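Local coordinates for luciferase-like monooxygenase (Streptomyces bottropensis, PDB 4US5), which probably acts as a flavin-utilising monooxygenase of the bacterial luciferase family, a TIM-barrel enzyme that uses molecular oxygen, at residues A13-V16 with T20-H23; E231-A236 with P291-D296; A241-F246 with V313-D318; L245-M250 with P284-G289. All coordinates share one frame; numbering follows the deposited sequence.

Contact 1. Residues A13-V16 with T20-H23; sequences APVV and TPAH
Val15 packs on the start of helix 21-38, where Thr20 and His23 form a capping box. Val15 CG1 does most of the touching. It sits 3.8 Å from both Thr20 C and Pro21 N, so it rests on the peptide that leads into the helix. The same methyl lies 4.0 Å from Pro21 CD, while Val15 CG2 faces Pro21 CA. CG1 is anti to the backbone N of Val15 (chi1 -174°), which points it at this peptide. The direct contact is van der Waals packing, and no hydrogen bond crosses it. A water joins the two backbones instead. It accepts from Val16 N at 3.0 Å and gives a weak bond to Thr20 O.

Thr20 is the N-cap residue. Its OG1 takes a weak bond from Ala22 N and lies 2.9 Å from His23 ND1, where either atom could be the donor. His23 ND1 also accepts from Thr20 N at 3.2 Å, somewhat tilted from the ring plane. These bonds make the capping box, and the imidazole ties Thr20 to the first turn.

Met162 and Arg161 of the second subunit pack on this helix start. On the loop side, the backbone of Val15 bonds to Phe53 and Leu258. Pro14 O bonds to Ser24 OG, a further link between the loop after strand 6-11 and helix 21-38.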
loop_
_atom_site.group_PDB
_atom_site.type_symbol
_atom_site.label_atom_id
_atom_site.label_comp_id
_atom_site.label_asym_id
_atom_site.label_seq_id
_atom_site.Cartn_x
_atom_site.Cartn_y
_atom_site.Cartn_z
ATOM N N ALA B 13 15.106 1.245 5.558
ATOM C CA ALA B 13 15.007 -0.189 5.892
ATOM C C ALA B 13 16.183 -1.003 5.350
ATOM O O ALA B 13 16.014 -1.908 4.534
ATOM C CB ALA B 13 13.688 -0.759 5.441
ATOM N N PRO B 14 17.381 -0.690 5.832
ATOM C CA PRO B 14 18.524 -1.436 5.338
ATOM C C PRO B 14 18.445 -2.909 5.726
ATOM O O PRO B 14 17.868 -3.262 6.747
ATOM C CB PRO B 14 19.720 -0.728 5.987
ATOM C CG PRO B 14 19.168 0.153 7.021
ATOM C CD PRO B 14 17.727 0.297 6.859
ATOM N N VAL B 15 19.006 -3.755 4.877
ATOM C CA VAL B 15 19.105 -5.185 5.164
ATOM C C VAL B 15 20.532 -5.445 5.606
ATOM O O VAL B 15 21.504 -5.035 4.929
ATOM C CB VAL B 15 18.776 -6.019 3.932
ATOM C CG1 VAL B 15 18.746 -7.509 4.298
ATOM C CG2 VAL B 15 17.414 -5.584 3.349
ATOM N N VAL B 16 20.673 -6.097 6.749
ATOM C CA VAL B 16 21.970 -6.157 7.420
ATOM C C VAL B 16 22.479 -7.630 7.449
ATOM O O VAL B 16 21.706 -8.575 7.427
ATOM C CB VAL B 16 21.910 -5.600 8.832
ATOM C CG1 VAL B 16 21.251 -4.203 8.816
ATOM C CG2 VAL B 16 21.151 -6.509 9.779
ATOM N N THR B 20 17.458 -10.783 7.214
ATOM C CA THR B 20 16.710 -10.820 5.976
ATOM C C THR B 20 15.881 -9.554 5.828
ATOM O O THR B 20 15.677 -8.803 6.795
ATOM C CB THR B 20 15.724 -12.009 5.979
ATOM O OG1 THR B 20 14.690 -11.758 6.912
ATOM C CG2 THR B 20 16.451 -13.323 6.338
ATOM N N PRO B 21 15.367 -9.316 4.621
ATOM C CA PRO B 21 14.451 -8.161 4.443
ATOM C C PRO B 21 13.234 -8.151 5.393
ATOM O O PRO B 21 12.797 -7.081 5.822
ATOM C CB PRO B 21 13.995 -8.312 3.001
ATOM C CG PRO B 21 15.145 -8.977 2.336
ATOM C CD PRO B 21 15.686 -9.947 3.339
ATOM N N ALA B 22 12.723 -9.331 5.770
ATOM C CA ALA B 22 11.620 -9.385 6.715
ATOM C C ALA B 22 12.011 -8.840 8.104
ATOM O O ALA B 22 11.216 -8.201 8.778
ATOM C CB ALA B 22 11.113 -10.802 6.846
ATOM N N HIS B 23 13.246 -9.072 8.511
ATOM C CA HIS B 23 13.741 -8.489 9.773
ATOM C C HIS B 23 13.778 -6.980 9.681
ATOM O O HIS B 23 13.419 -6.295 10.640
ATOM C CB HIS B 23 15.129 -8.979 10.101
ATOM C CG HIS B 23 15.186 -10.417 10.526
ATOM N ND1 HIS B 23 15.555 -11.429 9.677
ATOM C CD2 HIS B 23 14.919 -11.002 11.716
ATOM C CE1 HIS B 23 15.504 -12.581 10.320
ATOM N NE2 HIS B 23 15.122 -12.345 11.558
HETATM O O HOH W 1 18.071 -6.739 8.188
#

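Contact 2. Residues E231-A236 with P291-D296; sequences ETDAEA and PDRVRD
Asp233 and Arg293 form a salt bridge between the first turns of two helices of the TIM barrel, 233-251 and 291-305. Their side chains cross at about a right angle. Arg293 grips the carboxylate side-on, one nitrogen to each oxygen. NE gives to Asp233 OD1 at 2.8 Å, and NH2 gives to Asp233 OD2 at 2.9 Å. Both bonds are fairly straight, 163° for the NE bond. The two oxygens lie close to the guanidinium plane, at its edge. The fit is not flat, however. The carboxylate and guanidinium planes are 44° apart, and both donors meet their oxygens from above the carboxylate plane.

The Arg293 chain is extended through chi1 and chi2 and bends at chi3 (-61°), which brings the NE edge round to Asp233. Asp233 OD1 also accepts from Ser290 N, just ahead of helix 291-305. One side-chain donor, Arg293 NE, and one backbone donor, Ser290 N, therefore hold this oxygen. The arginine and the nearby N-terminus of helix 291-305 would probably favour the charged carboxylate.

Thr232 is the N-cap of helix 233-251. Its OG1 accepts from Glu235 N at 3.1 Å and fixes the turn that carries Asp233. On the second helix, Arg295 grips Asp296 OD1 with NE and NH2 and has a looser charge contact with Asp292.

The second touching point is a van der Waals contact: Pro291 CD lies 3.6 Å from Glu231 O.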
loop_
_atom_site.group_PDB
_atom_site.type_symbol
_atom_site.label_atom_id
_atom_site.label_comp_id
_atom_site.label_asym_id
_atom_site.label_seq_id
_atom_site.Cartn_x
_atom_site.Cartn_y
_atom_site.Cartn_z
ATOM N N GLU B 231 26.905 6.424 23.325
ATOM C CA GLU B 231 27.131 7.118 24.593
ATOM C C GLU B 231 28.462 7.864 24.594
ATOM O O GLU B 231 28.565 8.893 25.206
ATOM C CB GLU B 231 27.026 6.149 25.757
ATOM C CG GLU B 231 26.968 6.841 27.115
ATOM C CD GLU B 231 25.627 7.555 27.382
ATOM O OE1 GLU B 231 24.632 6.830 27.658
ATOM O OE2 GLU B 231 25.561 8.829 27.335
ATOM N N THR B 232 29.458 7.321 23.909
ATOM C CA THR B 232 30.820 7.927 23.869
ATOM C C THR B 232 31.264 8.000 22.423
ATOM O O THR B 232 30.753 7.251 21.585
ATOM C CB THR B 232 31.851 7.050 24.631
ATOM O OG1 THR B 232 31.930 5.767 24.014
ATOM C CG2 THR B 232 31.482 6.893 26.105
ATOM N N ASP B 233 32.211 8.891 22.125
ATOM C CA ASP B 233 32.768 9.013 20.797
ATOM C C ASP B 233 33.354 7.692 20.309
ATOM O O ASP B 233 33.208 7.349 19.148
ATOM C CB ASP B 233 33.847 10.136 20.727
ATOM C CG ASP B 233 33.248 11.600 20.811
ATOM O OD1 ASP B 233 32.178 11.904 20.203
ATOM O OD2 ASP B 233 33.899 12.469 21.470
ATOM N N ALA B 234 34.010 6.942 21.205
ATOM C CA ALA B 234 34.628 5.681 20.816
ATOM C C ALA B 234 33.553 4.662 20.396
ATOM O O ALA B 234 33.743 3.921 19.445
ATOM C CB ALA B 234 35.456 5.095 21.954
ATOM N N GLU B 235 32.487 4.561 21.168
ATOM C CA GLU B 235 31.424 3.613 20.827
ATOM C C GLU B 235 30.740 4.071 19.503
ATOM O O GLU B 235 30.423 3.256 18.650
ATOM C CB GLU B 235 30.412 3.476 21.949
ATOM C CG GLU B 235 29.328 2.417 21.671
ATOM C CD GLU B 235 29.866 1.001 21.357
ATOM O OE1 GLU B 235 30.983 0.616 21.777
ATOM O OE2 GLU B 235 29.112 0.234 20.733
ATOM N N ALA B 236 30.545 5.368 19.352
ATOM C CA ALA B 236 29.958 5.891 18.091
ATOM C C ALA B 236 30.825 5.501 16.917
ATOM O O ALA B 236 30.302 5.122 15.852
ATOM C CB ALA B 236 29.800 7.396 18.142
ATOM N N PRO B 291 26.412 12.029 22.342
ATOM C CA PRO B 291 25.250 12.874 22.263
ATOM C C PRO B 291 25.575 14.364 22.195
ATOM O O PRO B 291 25.012 15.080 21.355
ATOM C CB PRO B 291 24.482 12.546 23.559
ATOM C CG PRO B 291 24.908 11.177 23.900
ATOM C CD PRO B 291 26.350 11.122 23.506
ATOM N N ASP B 292 26.464 14.836 23.063
ATOM C CA ASP B 292 26.839 16.261 23.043
ATOM C C ASP B 292 27.460 16.653 21.722
ATOM O O ASP B 292 27.146 17.697 21.180
ATOM C CB ASP B 292 27.815 16.597 24.180
ATOM C CG ASP B 292 27.132 16.718 25.521
ATOM O OD1 ASP B 292 25.870 16.628 25.589
ATOM O OD2 ASP B 292 27.869 16.831 26.526
ATOM N N ARG B 293 28.341 15.830 21.195
ATOM C CA ARG B 293 29.044 16.181 19.951
ATOM C C ARG B 293 28.056 16.257 18.781
ATOM O O ARG B 293 28.072 17.217 18.016
ATOM C CB ARG B 293 30.160 15.188 19.612
ATOM C CG ARG B 293 30.888 15.542 18.318
ATOM C CD ARG B 293 31.851 14.477 17.808
ATOM N NE ARG B 293 32.896 14.222 18.772
ATOM C CZ ARG B 293 33.940 15.024 18.986
ATOM N NH1 ARG B 293 34.093 16.157 18.291
ATOM N NH2 ARG B 293 34.843 14.692 19.912
ATOM N N VAL B 294 27.208 15.238 18.651
ATOM C CA VAL B 294 26.250 15.235 17.540
ATOM C C VAL B 294 25.235 16.362 17.719
ATOM O O VAL B 294 24.909 17.024 16.767
ATOM C CB VAL B 294 25.601 13.851 17.230
ATOM C CG1 VAL B 294 26.672 12.765 17.177
ATOM C CG2 VAL B 294 24.569 13.502 18.254
ATOM N N ARG B 295 24.807 16.632 18.955
ATOM C CA ARG B 295 23.839 17.709 19.213
ATOM C C ARG B 295 24.416 19.045 18.741
ATOM O O ARG B 295 23.776 19.805 18.000
ATOM C CB ARG B 295 23.497 17.774 20.709
ATOM C CG ARG B 295 22.576 18.928 21.084
ATOM C CD ARG B 295 22.683 19.264 22.579
ATOM N NE ARG B 295 24.021 19.740 22.908
ATOM C CZ ARG B 295 24.574 19.740 24.117
ATOM N NH1 ARG B 295 23.922 19.268 25.173
ATOM N NH2 ARG B 295 25.806 20.213 24.274
ATOM N N ASP B 296 25.664 19.293 19.124
ATOM C CA ASP B 296 26.297 20.583 18.779
ATOM C C ASP B 296 26.477 20.720 17.273
ATOM O O ASP B 296 26.188 21.776 16.694
ATOM C CB ASP B 296 27.643 20.718 19.498
ATOM C CG ASP B 296 27.499 20.901 21.001
ATOM O OD1 ASP B 296 26.370 21.141 21.499
ATOM O OD2 ASP B 296 28.517 20.785 21.698
#

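Contact 3. Residues A241-F246 with V313-D318; sequences ATHRLF and VSMIHD. With NA (sodium ion), chain M.
His243 and Met315 carry this contact, by packing over a ring face. Met315 is modelled as selenomethionine. Its CB stands 3.6 Å from the centroid of the His243 ring, 9° off the ring normal, a CH-pi contact. CG of His243 is roughly anti to the backbone N (chi1 -151°), which carries the ring toward Met315. The Met315 chain bends at chi2 (83°), which keeps CG near NE2, with SE oblique, 4.3 Å from the ring centroid and nearest CE1. Met315 has two deposited conformers, so the placing of its side chain is less certain.

Thr242 packs beside this pair. Its CG2 faces Met315 O at 3.8 Å, and its OG1 lies near His317 CB. That hydroxyl bonds to Pro259 O and accepts from a water, which takes the N-H of His317. A second water gives to Met315 O at 2.8 Å and takes a weak bond from His243 N.

On the far side of the loop, a sodium ion is bound by Ser314 O and by a water held on Ile316 O. Val226 of strand 221-229 touches both His243 and Met315. The contact joins helix 233-251 to the loop between strand 309-313 and helix 319-332.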
loop_
_atom_site.group_PDB
_atom_site.type_symbol
_atom_site.label_atom_id
_atom_site.label_comp_id
_atom_site.label_asym_id
_atom_site.label_seq_id
_atom_site.Cartn_x
_atom_site.Cartn_y
_atom_site.Cartn_z
ATOM N N ALA B 241 31.642 2.247 11.853
ATOM C CA ALA B 241 32.533 1.467 11.008
ATOM C C ALA B 241 31.783 0.665 9.935
ATOM O O ALA B 241 32.261 0.504 8.818
ATOM C CB ALA B 241 33.379 0.546 11.867
ATOM N N THR B 242 30.604 0.156 10.286
ATOM C CA THR B 242 29.699 -0.460 9.318
ATOM C C THR B 242 29.511 0.389 8.078
ATOM O O THR B 242 29.650 -0.088 6.933
ATOM C CB THR B 242 28.323 -0.697 9.987
ATOM O OG1 THR B 242 28.463 -1.718 10.965
ATOM C CG2 THR B 242 27.222 -1.063 8.986
ATOM N N HIS B 243 29.212 1.662 8.287
ATOM C CA HIS B 243 28.956 2.546 7.180
ATOM C C HIS B 243 30.226 2.817 6.363
ATOM O O HIS B 243 30.188 2.915 5.139
ATOM C CB HIS B 243 28.382 3.843 7.701
ATOM C CG HIS B 243 27.489 4.519 6.730
ATOM N ND1 HIS B 243 26.698 5.577 7.080
ATOM C CD2 HIS B 243 27.226 4.264 5.429
ATOM C CE1 HIS B 243 25.999 5.965 6.028
ATOM N NE2 HIS B 243 26.270 5.153 5.028
ATOM N N ARG B 244 31.321 3.029 7.078
ATOM C CA ARG B 244 32.592 3.267 6.456
ATOM C C ARG B 244 32.945 2.101 5.514
ATOM O O ARG B 244 33.370 2.326 4.369
ATOM C CB ARG B 244 33.659 3.448 7.516
ATOM C CG ARG B 244 33.528 4.713 8.326
ATOM C CD ARG B 244 34.558 4.774 9.433
ATOM N NE ARG B 244 35.901 4.886 8.874
ATOM C CZ ARG B 244 36.993 4.365 9.414
ATOM N NH1 ARG B 244 36.942 3.699 10.553
ATOM N NH2 ARG B 244 38.168 4.502 8.774
ATOM N N LEU B 245 32.801 0.881 6.019
ATOM C CA LEU B 245 33.155 -0.333 5.229
ATOM C C LEU B 245 32.184 -0.526 4.086
ATOM O O LEU B 245 32.583 -0.919 3.001
ATOM C CB LEU B 245 33.172 -1.573 6.114
ATOM C CG LEU B 245 33.480 -2.915 5.414
ATOM C CD1 LEU B 245 34.811 -2.838 4.689
ATOM C CD2 LEU B 245 33.473 -4.058 6.417
ATOM N N PHE B 246 30.907 -0.177 4.306
ATOM C CA PHE B 246 29.931 -0.261 3.219
ATOM C C PHE B 246 30.383 0.628 2.083
ATOM O O PHE B 246 30.349 0.227 0.917
ATOM C CB PHE B 246 28.511 0.126 3.705
ATOM C CG PHE B 246 27.432 -0.021 2.656
ATOM C CD1 PHE B 246 26.910 -1.254 2.335
ATOM C CD2 PHE B 246 26.949 1.103 1.997
ATOM C CE1 PHE B 246 25.925 -1.393 1.364
ATOM C CE2 PHE B 246 25.962 0.990 1.028
ATOM C CZ PHE B 246 25.434 -0.257 0.719
ATOM N N VAL B 313 18.428 9.701 9.433
ATOM C CA VAL B 313 18.643 8.475 8.691
ATOM C C VAL B 313 19.765 7.738 9.428
ATOM O O VAL B 313 20.662 8.363 10.037
ATOM C CB VAL B 313 19.109 8.796 7.245
ATOM C CG1 VAL B 313 19.371 7.555 6.440
ATOM C CG2 VAL B 313 18.094 9.673 6.532
ATOM N N SER B 314 19.738 6.410 9.362
ATOM C CA SER B 314 20.794 5.608 9.938
ATOM C C SER B 314 21.172 4.412 9.045
ATOM O O SER B 314 20.342 3.878 8.296
ATOM C CB SER B 314 20.409 5.167 11.344
ATOM O OG SER B 314 19.160 4.468 11.340
HETATM N N MSE B 315 22.442 4.019 9.126
HETATM C CA MSE B 315 22.962 2.846 8.426
HETATM C C MSE B 315 23.718 2.051 9.464
HETATM O O MSE B 315 24.933 1.985 9.437
HETATM C CB MSE B 315 23.874 3.280 7.298
HETATM C CG MSE B 315 23.105 3.658 6.034
HETATM SE SE MSE B 315 22.458 5.490 6.148
HETATM C CE MSE B 315 21.990 5.799 4.267
ATOM N N ILE B 316 22.977 1.444 10.394
ATOM C CA ILE B 316 23.531 0.795 11.562
ATOM C C ILE B 316 23.187 -0.698 11.479
ATOM O O ILE B 316 22.043 -1.072 11.197
ATOM C CB ILE B 316 22.980 1.432 12.855
ATOM C CG1 ILE B 316 23.539 2.862 13.014
ATOM C CG2 ILE B 316 23.321 0.604 14.062
ATOM C CD1 ILE B 316 22.941 3.677 14.152
ATOM N N HIS B 317 24.181 -1.540 11.715
ATOM C CA HIS B 317 24.018 -2.978 11.509
ATOM C C HIS B 317 23.055 -3.586 12.539
ATOM O O HIS B 317 22.190 -4.394 12.196
ATOM C CB HIS B 317 25.363 -3.687 11.595
ATOM C CG HIS B 317 25.256 -5.176 11.539
ATOM N ND1 HIS B 317 25.211 -5.954 12.668
ATOM C CD2 HIS B 317 25.132 -6.026 10.486
ATOM C CE1 HIS B 317 25.063 -7.223 12.323
ATOM N NE2 HIS B 317 25.030 -7.296 11.002
ATOM N N ASP B 318 23.245 -3.240 13.809
ATOM C CA ASP B 318 22.571 -3.904 14.912
ATOM C C ASP B 318 21.445 -3.080 15.441
ATOM O O ASP B 318 21.648 -1.985 15.892
ATOM C CB ASP B 318 23.614 -4.214 16.024
ATOM C CG ASP B 318 23.097 -5.206 17.089
ATOM O OD1 ASP B 318 21.951 -5.116 17.590
ATOM O OD2 ASP B 318 23.868 -6.141 17.380
HETATM NA NA NA M . 20.122 1.690 10.234
HETATM O O HOH W 2 26.856 -0.586 12.883
HETATM O O HOH W 3 27.193 2.885 10.809
HETATM O O HOH W 4 19.350 -0.841 10.520
#

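Contact 4. Residues L245-M250 with P284-G289; sequences LFHRRM and PRYVVG
This is an aromatic contact between His247 of helix 233-251 and Tyr286 on strand 286-289, within the TIM barrel. The two backbones are far apart, with the CA atoms of His247 and Tyr286 11.8 Å from each other. The side chains bridge the gap from opposite directions. Tyr286 puts its hydroxyl end at the edge of the imidazole, near the plane of that ring. The ring centroids of His247 and Tyr286 are 5.4 Å apart. Their planes stand at 60°, an oblique meeting. The hydroxyl is modelled too close to His247 CE1 to be trusted, so the exact fit of the imidazole is doubtful.

A chi1 of -56° places CG of Tyr286 anti to the carbonyl carbon, and the ring runs toward the helix. Arg285 packs on one face of that ring, its CD 3.4 Å above the plane and toward the rim. The arginine is held in turn by a salt bridge to Glu279 and by the carbonyls of Phe193 and Ile194.

The ring of His243, one turn earlier in helix 233-251, stacks on Tyr286 and also meets His247. Leu276 and Tyr240 touch Tyr286 too. Strand 286-289 pairs with strand 221-229, so the tyrosine joins helix 233-251 to the barrel sheet.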
loop_
_atom_site.group_PDB
_atom_site.type_symbol
_atom_site.label_atom_id
_atom_site.label_comp_id
_atom_site.label_asym_id
_atom_site.label_seq_id
_atom_site.Cartn_x
_atom_site.Cartn_y
_atom_site.Cartn_z
ATOM N N LEU B 245 32.801 0.881 6.019
ATOM C CA LEU B 245 33.155 -0.333 5.229
ATOM C C LEU B 245 32.184 -0.526 4.086
ATOM O O LEU B 245 32.583 -0.919 3.001
ATOM C CB LEU B 245 33.172 -1.573 6.114
ATOM C CG LEU B 245 33.480 -2.915 5.414
ATOM C CD1 LEU B 245 34.811 -2.838 4.689
ATOM C CD2 LEU B 245 33.473 -4.058 6.417
ATOM N N PHE B 246 30.907 -0.177 4.306
ATOM C CA PHE B 246 29.931 -0.261 3.219
ATOM C C PHE B 246 30.383 0.628 2.083
ATOM O O PHE B 246 30.349 0.227 0.917
ATOM C CB PHE B 246 28.511 0.126 3.705
ATOM C CG PHE B 246 27.432 -0.021 2.656
ATOM C CD1 PHE B 246 26.910 -1.254 2.335
ATOM C CD2 PHE B 246 26.949 1.103 1.997
ATOM C CE1 PHE B 246 25.925 -1.393 1.364
ATOM C CE2 PHE B 246 25.962 0.990 1.028
ATOM C CZ PHE B 246 25.434 -0.257 0.719
ATOM N N HIS B 247 30.902 1.807 2.400
ATOM C CA HIS B 247 31.396 2.678 1.335
ATOM C C HIS B 247 32.654 2.157 0.640
ATOM O O HIS B 247 32.790 2.310 -0.553
ATOM C CB HIS B 247 31.664 4.094 1.834
ATOM C CG HIS B 247 30.505 5.001 1.662
ATOM N ND1 HIS B 247 29.440 4.998 2.534
ATOM C CD2 HIS B 247 30.201 5.894 0.692
ATOM C CE1 HIS B 247 28.531 5.855 2.112
ATOM N NE2 HIS B 247 28.992 6.444 1.023
ATOM N N ARG B 248 33.590 1.618 1.412
ATOM C CA ARG B 248 34.811 1.025 0.823
ATOM C C ARG B 248 34.390 -0.033 -0.173
ATOM O O ARG B 248 34.881 -0.074 -1.310
ATOM C CB ARG B 248 35.707 0.400 1.905
ATOM C CG ARG B 248 36.808 -0.487 1.329
ATOM C CD ARG B 248 37.668 -1.123 2.405
ATOM N NE ARG B 248 38.623 -0.180 2.990
ATOM C CZ ARG B 248 39.499 -0.499 3.937
ATOM N NH1 ARG B 248 39.569 -1.736 4.404
ATOM N NH2 ARG B 248 40.330 0.410 4.395
ATOM N N ARG B 249 33.468 -0.886 0.263
ATOM C CA ARG B 249 33.061 -2.019 -0.533
ATOM C C ARG B 249 32.334 -1.585 -1.786
ATOM O O ARG B 249 32.614 -2.066 -2.860
ATOM C CB ARG B 249 32.161 -2.947 0.292
ATOM C CG ARG B 249 32.901 -3.779 1.308
ATOM C CD ARG B 249 31.890 -4.634 2.047
ATOM N NE ARG B 249 32.477 -5.563 2.978
ATOM C CZ ARG B 249 31.761 -6.413 3.707
ATOM N NH1 ARG B 249 30.416 -6.370 3.670
ATOM N NH2 ARG B 249 32.362 -7.246 4.517
HETATM N N MSE B 250 31.429 -0.626 -1.646
HETATM C CA MSE B 250 30.692 -0.139 -2.812
HETATM C C MSE B 250 31.633 0.509 -3.810
HETATM O O MSE B 250 31.435 0.379 -5.019
HETATM C CB MSE B 250 29.595 0.842 -2.414
HETATM C CG MSE B 250 28.485 0.191 -1.571
HETATM SE SE MSE B 250 27.358 -1.048 -2.612
HETATM C CE MSE B 250 26.250 0.256 -3.623
ATOM N N PRO B 284 30.293 17.417 8.030
ATOM C CA PRO B 284 30.556 16.013 7.681
ATOM C C PRO B 284 29.357 15.409 6.936
ATOM O O PRO B 284 28.213 15.692 7.293
ATOM C CB PRO B 284 30.771 15.336 9.045
ATOM C CG PRO B 284 30.267 16.285 10.070
ATOM C CD PRO B 284 30.251 17.653 9.476
ATOM N N ARG B 285 29.614 14.542 5.974
ATOM C CA ARG B 285 28.531 13.901 5.252
ATOM C C ARG B 285 27.611 13.123 6.220
ATOM O O ARG B 285 26.371 13.200 6.139
ATOM C CB ARG B 285 29.059 12.941 4.204
ATOM C CG ARG B 285 27.934 12.312 3.376
ATOM C CD ARG B 285 28.402 11.157 2.552
ATOM N NE ARG B 285 29.221 11.607 1.421
ATOM C CZ ARG B 285 28.731 12.039 0.269
ATOM N NH1 ARG B 285 27.439 12.124 0.075
ATOM N NH2 ARG B 285 29.552 12.425 -0.681
ATOM N N TYR B 286 28.243 12.361 7.096
ATOM C CA TYR B 286 27.564 11.581 8.111
ATOM C C TYR B 286 28.027 12.086 9.475
ATOM O O TYR B 286 29.231 12.264 9.719
ATOM C CB TYR B 286 27.929 10.100 7.973
ATOM C CG TYR B 286 27.648 9.504 6.615
ATOM C CD1 TYR B 286 26.559 9.895 5.857
ATOM C CD2 TYR B 286 28.473 8.509 6.098
ATOM C CE1 TYR B 286 26.295 9.310 4.636
ATOM C CE2 TYR B 286 28.210 7.917 4.868
ATOM C CZ TYR B 286 27.143 8.328 4.141
ATOM O OH TYR B 286 26.864 7.768 2.935
ATOM N N VAL B 287 27.070 12.335 10.359
ATOM C CA VAL B 287 27.348 12.933 11.656
ATOM C C VAL B 287 27.468 11.863 12.699
ATOM O O VAL B 287 26.507 11.115 12.950
ATOM C CB VAL B 287 26.255 13.934 12.014
ATOM C CG1 VAL B 287 26.458 14.505 13.415
ATOM C CG2 VAL B 287 26.236 15.046 10.983
ATOM N N VAL B 288 28.629 11.819 13.366
ATOM C CA VAL B 288 28.975 10.711 14.257
ATOM C C VAL B 288 29.499 11.247 15.577
ATOM O O VAL B 288 30.286 12.218 15.585
ATOM C CB VAL B 288 30.079 9.829 13.654
ATOM C CG1 VAL B 288 30.410 8.652 14.575
ATOM C CG2 VAL B 288 29.681 9.345 12.274
ATOM N N GLY B 289 29.117 10.611 16.677
ATOM C CA GLY B 289 29.726 10.905 17.972
ATOM C C GLY B 289 28.860 10.682 19.176
ATOM O O GLY B 289 27.763 10.090 19.099
#

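Contact 1 comes first and closes a short loop of three residues between strand 6-11 and helix 21-38. The other three all use helix 233-251. Contact 2 joins its start to helix 291-305 and closes 54 residues. Contact 4 falls wholly within that span and ties the helix to strand 286-289. Contact 3 starts inside it but ends beyond, in the loop after strand 309-313, so it crosses contact 2. Contacts 3 and 4 share Leu245 and Phe246. Contact 2 meets contact 4 where strand 286-289 passes into helix 291-305. Contact 1 meets contact 3 through Val16 and His317, which brings the first and last barrel strands' loops together.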